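Side-chain contact in GrpU microcompartment shell protein (Pectobacterium wasabiae, PDB 4OLP), which probably forms part of the shell of a glycyl-radical propanediol bacterial microcompartment and probably binds an iron-sulfur cluster: residues Asn27-Met31 / Val32-Ala36. Residues are numbered along the deposited sequence; the frame is centred on the assembly and turned at random.
Sequences NRLEM and VRIDA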
# COMPACT_ATOMS: atom_id res chain seq x y z
N ASN B 27 -18.58 19.19 8.14
CA ASN B 27 -19.75 20.04 8.42
C ASN B 27 -21.04 19.42 7.91
O ASN B 27 -22.11 19.61 8.49
CB ASN B 27 -19.61 21.43 7.76
CG ASN B 27 -18.77 22.42 8.57
OD1 ASN B 27 -18.45 22.22 9.74
ND2 ASN B 27 -18.41 23.52 7.92
N ARG B 28 -20.97 18.69 6.80
CA ARG B 28 -22.19 18.15 6.22
C ARG B 28 -23.02 17.24 7.18
O ARG B 28 -24.21 16.99 6.94
CB ARG B 28 -21.87 17.43 4.90
CG ARG B 28 -21.65 18.41 3.74
CD ARG B 28 -20.31 18.24 3.03
NE ARG B 28 -20.26 16.99 2.26
CZ ARG B 28 -19.29 16.67 1.40
NH1 ARG B 28 -18.27 17.50 1.18
NH2 ARG B 28 -19.33 15.51 0.76
N LEU B 29 -22.39 16.77 8.25
CA LEU B 29 -23.07 15.92 9.22
C LEU B 29 -24.09 16.64 10.11
O LEU B 29 -25.11 16.06 10.49
CB LEU B 29 -22.05 15.17 10.07
CG LEU B 29 -21.74 13.75 9.59
CD1 LEU B 29 -21.27 13.72 8.14
CD2 LEU B 29 -20.74 13.07 10.51
N GLU B 30 -23.82 17.90 10.43
CA GLU B 30 -24.76 18.70 11.18
C GLU B 30 -25.83 19.33 10.32
O GLU B 30 -26.72 19.99 10.83
CB GLU B 30 -24.03 19.77 11.98
CG GLU B 30 -23.30 19.24 13.18
CD GLU B 30 -22.03 18.50 12.81
OE1 GLU B 30 -21.40 18.79 11.76
OE2 GLU B 30 -21.65 17.62 13.59
N MET B 31 -25.76 19.14 9.01
CA MET B 31 -26.76 19.70 8.14
C MET B 31 -27.80 18.63 7.86
O MET B 31 -28.75 18.88 7.15
CB MET B 31 -26.13 20.22 6.84
CG MET B 31 -25.09 21.32 7.05
SD MET B 31 -24.03 21.75 5.64
CE MET B 31 -25.21 22.60 4.58
N VAL B 32 -27.64 17.44 8.44
CA VAL B 32 -28.54 16.30 8.10
C VAL B 32 -28.85 15.42 9.32
O VAL B 32 -27.98 15.21 10.18
CB VAL B 32 -27.96 15.46 6.97
CG1 VAL B 32 -26.99 14.41 7.49
CG2 VAL B 32 -29.05 14.82 6.16
N ARG B 33 -30.09 14.96 9.41
CA ARG B 33 -30.49 14.11 10.53
C ARG B 33 -29.92 12.69 10.38
O ARG B 33 -30.26 11.99 9.43
CB ARG B 33 -31.99 13.99 10.55
CG ARG B 33 -32.50 12.94 11.52
CD ARG B 33 -33.99 13.04 11.61
NE ARG B 33 -34.47 11.87 12.35
CZ ARG B 33 -35.58 11.82 13.07
NH1 ARG B 33 -35.85 10.69 13.68
NH2 ARG B 33 -36.39 12.89 13.20
N ILE B 34 -29.08 12.26 11.31
CA ILE B 34 -28.43 10.99 11.07
C ILE B 34 -29.05 9.86 11.86
O ILE B 34 -28.56 9.50 12.94
CB ILE B 34 -26.92 11.09 11.33
CG1 ILE B 34 -26.32 12.16 10.41
CG2 ILE B 34 -26.24 9.76 11.08
CD1 ILE B 34 -24.90 12.56 10.75
N ASP B 35 -30.14 9.34 11.34
CA ASP B 35 -30.77 8.18 11.95
C ASP B 35 -29.85 7.00 11.70
O ASP B 35 -29.68 6.14 12.57
CB ASP B 35 -32.13 7.88 11.31
CG ASP B 35 -33.18 8.86 11.64
OD1 ASP B 35 -33.24 9.26 12.81
OD2 ASP B 35 -34.01 9.20 10.76
N ALA B 36 -29.26 6.95 10.51
CA ALA B 36 -28.49 5.79 10.11
C ALA B 36 -27.27 6.16 9.29
O ALA B 36 -27.18 7.24 8.71
CB ALA B 36 -29.38 4.86 9.32
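In the connection that carries the chain from helix 23-26 to strand 36-42, Ile-34 folds back onto Leu-29. The tip of Ile-34 does the touching: its CD1 lies 3.6 Å from CG of Leu-29 and reaches CB of the same residue at 3.9 Å, the two side chains meeting at a slant. An extended outer torsion (chi2 169°) carries that methyl outward from the backbone. Both residues also pack on Phe-79 of strand 74-80, while Lys-18 and Leu-14 of helix 11-19 adjoin Leu-29 and Ile-34 respectively. In the chain between the two, Val-32 turns CG1 toward the backbone of Arg-28, 3.8 Å from its O. Further on, Arg-33 grips Asp-35 side-on: NE (2.9 Å) and NH1 (3.1 Å) both reach OD1, which lies almost in the guanidinium plane. The NE bond is fairly straight at 159°, and both donors converge on that one oxygen from its syn side, NE lying 30° out of the carboxylate plane. Arg-28 points elsewhere, bonding through NH2 to O of Val-62 and pairing with Glu-12 of a second subunit. Asp-35 and Ala-36 both face Gly-80, the classic beta bulge through which this helix-to-strand connection enters the antiparallel sheet of the BMC-domain shell protein.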